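Uncharacterized protein (Nostoc punctiforme, PDB 2R3S) probably transfers a methyl group from S-adenosylmethionine to a hydroxyl of a still unidentified substrate, as a dimeric O-methyltransferase. Local coordinates at residues A[96-106]-A[134-144]; A[242-250]-A[291-301]. All coordinates share one frame; numbering follows the deposited sequence. Where two conformers were deposited one is given.

Contact 1: residues A[96-106]-A[134-144]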
loop_
_atom_site.group_PDB
_atom_site.type_symbol
_atom_site.label_atom_id
_atom_site.label_comp_id
_atom_site.label_asym_id
_atom_site.label_seq_id
_atom_site.Cartn_x
_atom_site.Cartn_y
_atom_site.Cartn_z
ATOM N N ASP A 96 -16.703 -1.331 6.696
ATOM C CA ASP A 96 -17.133 -0.166 5.935
ATOM C C ASP A 96 -16.367 1.098 6.287
ATOM O O ASP A 96 -16.623 2.151 5.703
ATOM C CB ASP A 96 -18.642 0.016 6.021
ATOM C CG ASP A 96 -19.419 -1.153 5.342
ATOM O OD1 ASP A 96 -18.841 -1.965 4.567
ATOM O OD2 ASP A 96 -20.619 -1.260 5.604
ATOM N N ALA A 97 -15.390 0.994 7.192
ATOM C CA ALA A 97 -14.461 2.111 7.426
ATOM C C ALA A 97 -13.784 2.542 6.126
ATOM O O ALA A 97 -13.379 3.711 5.999
ATOM C CB ALA A 97 -13.393 1.759 8.519
ATOM N N ILE A 98 -13.655 1.627 5.158
ATOM C CA ILE A 98 -13.028 1.970 3.870
ATOM C C ILE A 98 -13.782 3.093 3.134
ATOM O O ILE A 98 -13.222 3.742 2.253
ATOM C CB ILE A 98 -12.865 0.742 2.891
ATOM C CG1 ILE A 98 -14.231 0.182 2.441
ATOM C CG2 ILE A 98 -11.980 -0.350 3.500
ATOM C CD1 ILE A 98 -14.127 -0.786 1.168
ATOM N N GLU A 99 -15.041 3.327 3.477
ATOM C CA GLU A 99 -15.782 4.432 2.853
ATOM C C GLU A 99 -15.176 5.804 3.116
ATOM O O GLU A 99 -15.299 6.718 2.292
ATOM C CB GLU A 99 -17.246 4.392 3.273
ATOM C CG GLU A 99 -18.024 3.263 2.561
ATOM C CD GLU A 99 -19.460 3.098 3.090
ATOM O OE1 GLU A 99 -19.951 4.007 3.824
ATOM O OE2 GLU A 99 -20.087 2.043 2.781
ATOM N N PHE A 100 -14.527 5.939 4.268
ATOM C CA PHE A 100 -13.678 7.079 4.571
ATOM C C PHE A 100 -12.222 6.804 4.180
ATOM O O PHE A 100 -11.642 7.574 3.402
ATOM C CB PHE A 100 -13.771 7.455 6.061
ATOM C CG PHE A 100 -12.772 8.500 6.463
ATOM C CD1 PHE A 100 -12.993 9.838 6.170
ATOM C CD2 PHE A 100 -11.605 8.150 7.084
ATOM C CE1 PHE A 100 -12.057 10.796 6.492
ATOM C CE2 PHE A 100 -10.657 9.102 7.398
ATOM C CZ PHE A 100 -10.886 10.432 7.102
ATOM N N LEU A 101 -11.641 5.702 4.694
ATOM C CA LEU A 101 -10.194 5.494 4.619
ATOM C C LEU A 101 -9.677 5.354 3.192
ATOM O O LEU A 101 -8.555 5.756 2.902
ATOM C CB LEU A 101 -9.756 4.306 5.473
ATOM C CG LEU A 101 -9.896 4.460 6.987
ATOM C CD1 LEU A 101 -9.640 3.106 7.606
ATOM C CD2 LEU A 101 -8.918 5.522 7.528
ATOM N N LEU A 102 -10.522 4.827 2.305
ATOM C CA LEU A 102 -10.205 4.702 0.894
ATOM C C LEU A 102 -11.066 5.639 0.045
ATOM O O LEU A 102 -11.188 5.438 -1.139
ATOM C CB LEU A 102 -10.350 3.228 0.410
ATOM C CG LEU A 102 -9.389 2.229 1.079
ATOM C CD1 LEU A 102 -9.423 0.887 0.408
ATOM C CD2 LEU A 102 -7.944 2.756 1.145
ATOM N N SER A 103 -11.619 6.685 0.642
ATOM C CA SER A 103 -12.240 7.758 -0.128
ATOM C C SER A 103 -11.194 8.468 -0.946
ATOM O O SER A 103 -10.113 8.777 -0.446
ATOM C CB SER A 103 -12.889 8.813 0.770
ATOM O OG SER A 103 -13.339 9.902 -0.029
ATOM N N PRO A 104 -11.496 8.744 -2.219
ATOM C CA PRO A 104 -10.504 9.484 -3.006
ATOM C C PRO A 104 -10.199 10.838 -2.397
ATOM O O PRO A 104 -9.134 11.377 -2.615
ATOM C CB PRO A 104 -11.137 9.614 -4.386
ATOM C CG PRO A 104 -12.550 9.125 -4.272
ATOM C CD PRO A 104 -12.684 8.345 -2.995
HETATM N N MSE A 105 -11.114 11.355 -1.594
HETATM C CA MSE A 105 -10.939 12.616 -0.893
HETATM C C MSE A 105 -9.787 12.527 0.116
HETATM O O MSE A 105 -9.187 13.523 0.476
HETATM C CB MSE A 105 -12.258 13.001 -0.204
HETATM C CG MSE A 105 -13.453 13.065 -1.177
HETATM SE SE MSE A 105 -15.155 13.652 -0.432
HETATM C CE MSE A 105 -15.962 11.915 -0.010
ATOM N N ILE A 106 -9.486 11.313 0.563
ATOM C CA ILE A 106 -8.321 11.046 1.424
ATOM C C ILE A 106 -7.128 10.528 0.600
ATOM O O ILE A 106 -6.039 11.071 0.700
ATOM C CB ILE A 106 -8.681 10.055 2.551
ATOM C CG1 ILE A 106 -9.701 10.698 3.498
ATOM C CG2 ILE A 106 -7.435 9.649 3.332
ATOM C CD1 ILE A 106 -9.193 12.073 4.100
ATOM N N HIS A 134 -16.294 20.341 3.993
ATOM C CA HIS A 134 -15.787 19.311 3.103
ATOM C C HIS A 134 -16.578 18.029 3.389
ATOM O O HIS A 134 -16.777 17.671 4.566
ATOM C CB HIS A 134 -14.289 19.090 3.322
ATOM C CG HIS A 134 -13.615 18.350 2.204
ATOM N ND1 HIS A 134 -13.954 17.062 1.854
ATOM C CD2 HIS A 134 -12.624 18.720 1.360
ATOM C CE1 HIS A 134 -13.207 16.672 0.839
ATOM N NE2 HIS A 134 -12.396 17.664 0.512
ATOM N N PRO A 135 -17.094 17.363 2.331
ATOM C CA PRO A 135 -17.960 16.194 2.542
ATOM C C PRO A 135 -17.263 14.940 3.081
ATOM O O PRO A 135 -17.935 14.006 3.504
ATOM C CB PRO A 135 -18.540 15.938 1.151
ATOM C CG PRO A 135 -17.509 16.468 0.217
ATOM C CD PRO A 135 -16.956 17.689 0.895
ATOM N N VAL A 136 -15.934 14.913 3.071
ATOM C CA VAL A 136 -15.196 13.786 3.622
ATOM C C VAL A 136 -15.508 13.591 5.125
ATOM O O VAL A 136 -15.372 12.487 5.635
ATOM C CB VAL A 136 -13.668 13.872 3.316
ATOM C CG1 VAL A 136 -12.924 14.834 4.280
ATOM C CG2 VAL A 136 -13.059 12.473 3.297
ATOM N N TRP A 137 -15.987 14.636 5.792
ATOM C CA TRP A 137 -16.284 14.581 7.228
ATOM C C TRP A 137 -17.652 14.006 7.518
ATOM O O TRP A 137 -17.861 13.443 8.597
ATOM C CB TRP A 137 -16.015 15.939 7.907
ATOM C CG TRP A 137 -14.581 16.333 7.669
ATOM C CD1 TRP A 137 -14.133 17.451 7.015
ATOM C CD2 TRP A 137 -13.396 15.570 8.007
ATOM N NE1 TRP A 137 -12.764 17.429 6.923
ATOM C CE2 TRP A 137 -12.285 16.287 7.509
ATOM C CE3 TRP A 137 -13.169 14.358 8.684
ATOM C CZ2 TRP A 137 -10.971 15.834 7.665
ATOM C CZ3 TRP A 137 -11.853 13.907 8.833
ATOM C CH2 TRP A 137 -10.782 14.637 8.322
ATOM N N VAL A 138 -18.553 14.047 6.528
ATOM C CA VAL A 138 -19.791 13.272 6.594
ATOM C C VAL A 138 -19.453 11.792 6.459
ATOM O O VAL A 138 -19.965 10.983 7.229
ATOM C CB VAL A 138 -20.827 13.743 5.545
ATOM C CG1 VAL A 138 -22.161 12.922 5.616
ATOM C CG2 VAL A 138 -21.088 15.225 5.727
ATOM N N GLN A 139 -18.578 11.446 5.514
ATOM C CA GLN A 139 -18.127 10.062 5.385
ATOM C C GLN A 139 -17.413 9.587 6.646
ATOM O O GLN A 139 -17.671 8.475 7.105
ATOM C CB GLN A 139 -17.233 9.845 4.154
ATOM C CG GLN A 139 -17.988 9.785 2.842
ATOM C CD GLN A 139 -19.161 8.822 2.895
ATOM O OE1 GLN A 139 -18.980 7.622 3.096
ATOM N NE2 GLN A 139 -20.378 9.361 2.754
ATOM N N PHE A 140 -16.545 10.424 7.226
ATOM C CA PHE A 140 -15.901 10.043 8.473
ATOM C C PHE A 140 -16.957 9.745 9.527
ATOM O O PHE A 140 -16.917 8.696 10.165
ATOM C CB PHE A 140 -14.955 11.117 8.990
ATOM C CG PHE A 140 -14.178 10.687 10.214
ATOM C CD1 PHE A 140 -14.752 10.733 11.471
ATOM C CD2 PHE A 140 -12.894 10.212 10.096
ATOM C CE1 PHE A 140 -14.058 10.321 12.589
ATOM C CE2 PHE A 140 -12.179 9.793 11.207
ATOM C CZ PHE A 140 -12.758 9.860 12.459
ATOM N N ALA A 141 -17.890 10.682 9.719
ATOM C CA ALA A 141 -18.904 10.550 10.752
ATOM C C ALA A 141 -19.767 9.284 10.601
ATOM O O ALA A 141 -20.149 8.653 11.597
ATOM C CB ALA A 141 -19.799 11.806 10.809
ATOM N N LYS A 142 -20.103 8.929 9.369
ATOM C CA LYS A 142 -20.893 7.729 9.121
ATOM C C LYS A 142 -20.057 6.458 9.229
ATOM O O LYS A 142 -20.524 5.452 9.758
ATOM C CB LYS A 142 -21.555 7.772 7.729
ATOM C CG LYS A 142 -22.563 8.904 7.507
ATOM C CD LYS A 142 -23.301 8.716 6.169
ATOM C CE LYS A 142 -24.086 9.939 5.710
ATOM N NZ LYS A 142 -24.980 10.476 6.767
ATOM N N ALA A 143 -18.841 6.488 8.703
ATOM C CA ALA A 143 -18.071 5.261 8.470
ATOM C C ALA A 143 -17.169 4.877 9.644
ATOM O O ALA A 143 -16.838 3.710 9.817
ATOM C CB ALA A 143 -17.224 5.402 7.189
HETATM N N MSE A 144 -16.738 5.860 10.428
HETATM C CA MSE A 144 -15.686 5.638 11.418
HETATM C C MSE A 144 -16.229 5.544 12.849
HETATM O O MSE A 144 -15.476 5.243 13.770
HETATM C CB MSE A 144 -14.639 6.744 11.327
HETATM C CG MSE A 144 -13.994 6.847 9.997
HETATM SE SE MSE A 144 -12.801 5.347 9.636
HETATM C CE MSE A 144 -11.362 5.860 10.867
#
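The ring of F100 is pushed into helix 136-143 as a knob into the hole made by V136, W137, F140 and A143, and most of this contact is built around it. F140 meets it edge-to-face: the edge of F140 points at one face of F100, with CD2 of F140 over the ring centre, the planes at 86° and the centroids 4.9 Å apart. On the opposite face of F100 lies CG1 of I106, from its own segment, shifted toward the rim. The carbonyl O of V136 stands at the ring edge, 3.6 Å from F100 CD1, while V136 CG2 touches F100 CE1 from the I106 side of the ring. With CG swung anti to the backbone N (chi1 172°), the F100 ring leaves its helix toward this hole. W137 completes an aromatic cluster obliquely, its CZ3 3.9 Å from F100 CE1. The knob thus joins the short helices 98-101 and 104-107 to helix 136-143 of the O-methyltransferase domain; beyond it W137 rests on V200 of helix 198-211, while A97 and L101 pack on F11 of the second subunit. An alanine in place of F100 is likely to open a gap between I106 and F140 and leave the F140 edge without the face it points at. Farther along, the chain of selenomethionine M144 folds back to put its selenium 3.8 Å from A97 CB and oblique to the F100 ring. M105, also a selenomethionine, closes the other end: CB rests on V136 CG2 at 3.6 Å, and in the conformer given its selenium comes to the edge of the H134 imidazole and against P135 CG. H134 ND1 accepts from V136 N in the ring plane at 3.2 Å, a capping bond in the turn that leads into the helix.

Contact 2: residues A[242-250]-A[291-301]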
loop_
_atom_site.group_PDB
_atom_site.type_symbol
_atom_site.label_atom_id
_atom_site.label_comp_id
_atom_site.label_asym_id
_atom_site.label_seq_id
_atom_site.Cartn_x
_atom_site.Cartn_y
_atom_site.Cartn_z
ATOM N N LEU A 242 -7.386 18.654 16.773
ATOM C CA LEU A 242 -6.269 19.606 16.818
ATOM C C LEU A 242 -5.168 19.287 15.830
ATOM O O LEU A 242 -4.529 20.195 15.329
ATOM C CB LEU A 242 -5.684 19.728 18.234
ATOM C CG LEU A 242 -6.510 20.492 19.283
ATOM C CD1 LEU A 242 -5.658 20.543 20.548
ATOM C CD2 LEU A 242 -6.925 21.918 18.810
ATOM N N HIS A 243 -4.960 18.000 15.536
ATOM C CA HIS A 243 -3.926 17.569 14.570
ATOM C C HIS A 243 -3.983 18.145 13.156
ATOM O O HIS A 243 -2.982 18.102 12.429
ATOM C CB HIS A 243 -3.848 16.026 14.482
ATOM C CG HIS A 243 -5.138 15.321 14.153
ATOM N ND1 HIS A 243 -5.619 14.281 14.923
ATOM C CD2 HIS A 243 -5.999 15.449 13.113
ATOM C CE1 HIS A 243 -6.723 13.802 14.374
ATOM N NE2 HIS A 243 -6.979 14.499 13.278
ATOM N N HIS A 244 -5.139 18.670 12.753
ATOM C CA HIS A 244 -5.317 19.328 11.436
ATOM C C HIS A 244 -4.681 20.712 11.272
ATOM O O HIS A 244 -4.488 21.177 10.154
ATOM C CB HIS A 244 -6.809 19.479 11.152
ATOM C CG HIS A 244 -7.529 18.177 11.043
ATOM N ND1 HIS A 244 -8.428 17.748 11.992
ATOM C CD2 HIS A 244 -7.452 17.187 10.115
ATOM C CE1 HIS A 244 -8.888 16.556 11.642
ATOM N NE2 HIS A 244 -8.306 16.191 10.513
ATOM N N PHE A 245 -4.355 21.385 12.371
ATOM C CA PHE A 245 -3.990 22.807 12.287
ATOM C C PHE A 245 -2.568 23.071 12.759
ATOM O O PHE A 245 -2.041 22.286 13.534
ATOM C CB PHE A 245 -5.001 23.599 13.119
ATOM C CG PHE A 245 -6.432 23.227 12.819
ATOM C CD1 PHE A 245 -7.046 23.660 11.660
ATOM C CD2 PHE A 245 -7.144 22.415 13.677
ATOM C CE1 PHE A 245 -8.372 23.308 11.383
ATOM C CE2 PHE A 245 -8.438 22.047 13.405
ATOM C CZ PHE A 245 -9.061 22.497 12.255
ATOM N N ASP A 246 -1.942 24.158 12.291
ATOM C CA ASP A 246 -0.673 24.606 12.896
ATOM C C ASP A 246 -0.859 24.993 14.359
ATOM O O ASP A 246 -1.981 25.099 14.862
ATOM C CB ASP A 246 0.074 25.701 12.086
ATOM C CG ASP A 246 -0.747 26.963 11.853
ATOM O OD1 ASP A 246 -1.473 27.402 12.756
ATOM O OD2 ASP A 246 -0.646 27.517 10.747
ATOM N N VAL A 247 0.269 25.155 15.045
ATOM C CA VAL A 247 0.308 25.464 16.474
ATOM C C VAL A 247 -0.387 26.793 16.875
ATOM O O VAL A 247 -1.016 26.878 17.937
ATOM C CB VAL A 247 1.790 25.480 16.973
ATOM C CG1 VAL A 247 1.887 26.108 18.370
ATOM C CG2 VAL A 247 2.374 24.057 16.961
ATOM N N ALA A 248 -0.220 27.823 16.044
ATOM C CA ALA A 248 -0.799 29.140 16.284
ATOM C C ALA A 248 -2.336 29.028 16.252
ATOM O O ALA A 248 -3.038 29.512 17.146
ATOM C CB ALA A 248 -0.310 30.097 15.225
ATOM N N THR A 249 -2.833 28.336 15.233
ATOM C CA THR A 249 -4.264 28.062 15.089
ATOM C C THR A 249 -4.824 27.246 16.222
ATOM O O THR A 249 -5.912 27.557 16.695
ATOM C CB THR A 249 -4.539 27.383 13.764
ATOM O OG1 THR A 249 -3.976 28.195 12.732
ATOM C CG2 THR A 249 -6.055 27.166 13.530
ATOM N N CYS A 250 -4.104 26.218 16.685
ATOM C CA CYS A 250 -4.557 25.442 17.871
ATOM C C CYS A 250 -4.613 26.343 19.095
ATOM O O CYS A 250 -5.487 26.205 19.942
ATOM C CB CYS A 250 -3.623 24.256 18.180
ATOM S SG CYS A 250 -3.643 22.932 16.914
HETATM N N MSE A 291 -1.278 13.766 7.897
HETATM C CA MSE A 291 -1.440 15.203 8.019
HETATM C C MSE A 291 -0.688 15.953 6.946
HETATM O O MSE A 291 -1.180 16.947 6.436
HETATM C CB MSE A 291 -1.050 15.688 9.410
HETATM C CG MSE A 291 -1.952 15.144 10.516
HETATM SE SE MSE A 291 -3.801 15.800 10.324
HETATM C CE MSE A 291 -4.568 14.427 9.118
ATOM N N LEU A 292 0.478 15.478 6.556
ATOM C CA LEU A 292 1.196 16.110 5.448
ATOM C C LEU A 292 0.415 15.998 4.147
ATOM O O LEU A 292 0.344 16.961 3.357
ATOM C CB LEU A 292 2.597 15.511 5.269
ATOM C CG LEU A 292 3.456 15.982 4.086
ATOM C CD1 LEU A 292 3.936 17.438 4.214
ATOM C CD2 LEU A 292 4.634 15.057 3.896
ATOM N N ALA A 293 -0.119 14.806 3.887
ATOM C CA ALA A 293 -0.784 14.553 2.617
ATOM C C ALA A 293 -2.100 15.322 2.466
ATOM O O ALA A 293 -2.466 15.685 1.359
ATOM C CB ALA A 293 -1.015 13.047 2.385
ATOM N N THR A 294 -2.796 15.580 3.569
ATOM C CA THR A 294 -4.191 15.991 3.492
ATOM C C THR A 294 -4.530 17.382 4.045
ATOM O O THR A 294 -5.627 17.856 3.812
ATOM C CB THR A 294 -5.110 14.987 4.214
ATOM O OG1 THR A 294 -4.820 14.975 5.616
ATOM C CG2 THR A 294 -5.027 13.577 3.609
ATOM N N THR A 295 -3.629 17.982 4.815
ATOM C CA THR A 295 -3.840 19.267 5.467
ATOM C C THR A 295 -2.625 20.173 5.144
ATOM O O THR A 295 -1.537 19.663 4.785
ATOM C CB THR A 295 -3.999 19.154 6.999
ATOM O OG1 THR A 295 -2.732 18.889 7.605
ATOM C CG2 THR A 295 -5.004 18.069 7.421
ATOM N N PRO A 296 -2.813 21.516 5.178
ATOM C CA PRO A 296 -1.678 22.422 4.914
ATOM C C PRO A 296 -0.576 22.478 5.981
ATOM O O PRO A 296 0.566 22.623 5.610
ATOM C CB PRO A 296 -2.353 23.813 4.733
ATOM C CG PRO A 296 -3.830 23.488 4.456
ATOM C CD PRO A 296 -4.080 22.261 5.315
ATOM N N ASN A 297 -0.925 22.425 7.262
ATOM C CA ASN A 297 -0.019 22.596 8.391
ATOM C C ASN A 297 -0.324 21.640 9.556
ATOM O O ASN A 297 0.107 21.902 10.678
ATOM C CB ASN A 297 -0.114 24.032 8.975
ATOM C CG ASN A 297 -0.343 25.121 7.924
ATOM O OD1 ASN A 297 0.508 25.367 7.060
ATOM N ND2 ASN A 297 -1.490 25.818 8.030
ATOM N N GLY A 298 -1.126 20.601 9.341
ATOM C CA GLY A 298 -1.481 19.687 10.432
ATOM C C GLY A 298 -0.286 18.788 10.793
ATOM O O GLY A 298 0.666 18.703 10.034
ATOM N N ASP A 299 -0.358 18.105 11.933
ATOM C CA ASP A 299 0.740 17.256 12.422
ATOM C C ASP A 299 0.189 16.335 13.487
ATOM O O ASP A 299 -0.867 16.612 14.064
ATOM C CB ASP A 299 1.838 18.143 13.029
ATOM C CG ASP A 299 3.246 17.514 13.002
ATOM O OD1 ASP A 299 3.436 16.310 12.721
ATOM O OD2 ASP A 299 4.171 18.288 13.273
ATOM N N ALA A 300 0.895 15.237 13.755
ATOM C CA ALA A 300 0.609 14.414 14.926
ATOM C C ALA A 300 1.528 14.955 16.023
ATOM O O ALA A 300 2.738 14.712 16.023
ATOM C CB ALA A 300 0.872 12.936 14.652
ATOM N N TYR A 301 0.943 15.703 16.948
ATOM C CA TYR A 301 1.684 16.429 17.950
ATOM C C TYR A 301 1.974 15.583 19.180
ATOM O O TYR A 301 1.132 14.819 19.643
ATOM C CB TYR A 301 0.899 17.671 18.361
ATOM C CG TYR A 301 0.811 18.728 17.291
ATOM C CD1 TYR A 301 1.935 19.415 16.869
ATOM C CD2 TYR A 301 -0.406 19.063 16.716
ATOM C CE1 TYR A 301 1.849 20.387 15.885
ATOM C CE2 TYR A 301 -0.498 20.056 15.774
ATOM C CZ TYR A 301 0.630 20.700 15.345
ATOM O OH TYR A 301 0.540 21.662 14.379
HETATM O O HOH W 1 -3.520 22.831 8.512
HETATM O O HOH W 2 -3.773 25.656 10.456
#
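The imidazole of H244 has H243 CD2 over the centre of one face and T295 CG2 in plane at its edge, 3.7 Å from H244 CD2. The selenium of selenomethionine M291 lies oblique to both histidine rings, 3.6 Å from H243 CD2. The phenol of Y301 has D299 CB, from its own segment, on one face, toward the rim, and F245 O from across the contact at its edge; its OH donates to that carbonyl, on a lone pair, at 2.8 Å. V247 CG2 approaches the same ring obliquely. The backbones are tied by D299 N, which donates to H243 O at 2.7 Å, and by a water joining H244 O to N297 N. They pass very close at G298, whose CA lies 3.0 Å from H243 O. T295 OG1 accepts from G298 N, an ST motif just after helix 282-294, and also donates to M291 O. D246, with CG between its backbone N and carbonyl carbon (chi1 58°), caps helix 247-260 through OD1, which takes both T249 N and OG1. The paired histidines follow strand 233-239 of the Rossmann-like sheet, and H243, whose ND1 is hydrogen-bonded to D271 OD1, probably corresponds to the catalytic base of plant-type O-methyltransferases.

Overall arrangement
Contact 1 closes along the chain before contact 2 opens, and their centres lie 19 Å apart, yet the two meet directly. W137 CH2 of contact 1 packs against H244 NE2 of contact 2 at 3.7 Å, the rings at about 75°, and I106 O lies 4.0 Å from T294 CG2. The first of these meetings puts contact 1 beside the histidine pair, where the active site of this family probably lies. 1,2-Ethanediol, probably from the crystallisation liquor, is bound about 4 Å from the W137 side chain and about 3 Å from that of H244, which may mark a pocket. Both contacts also reach the second subunit, D299 of contact 2 through a salt bridge with its R57.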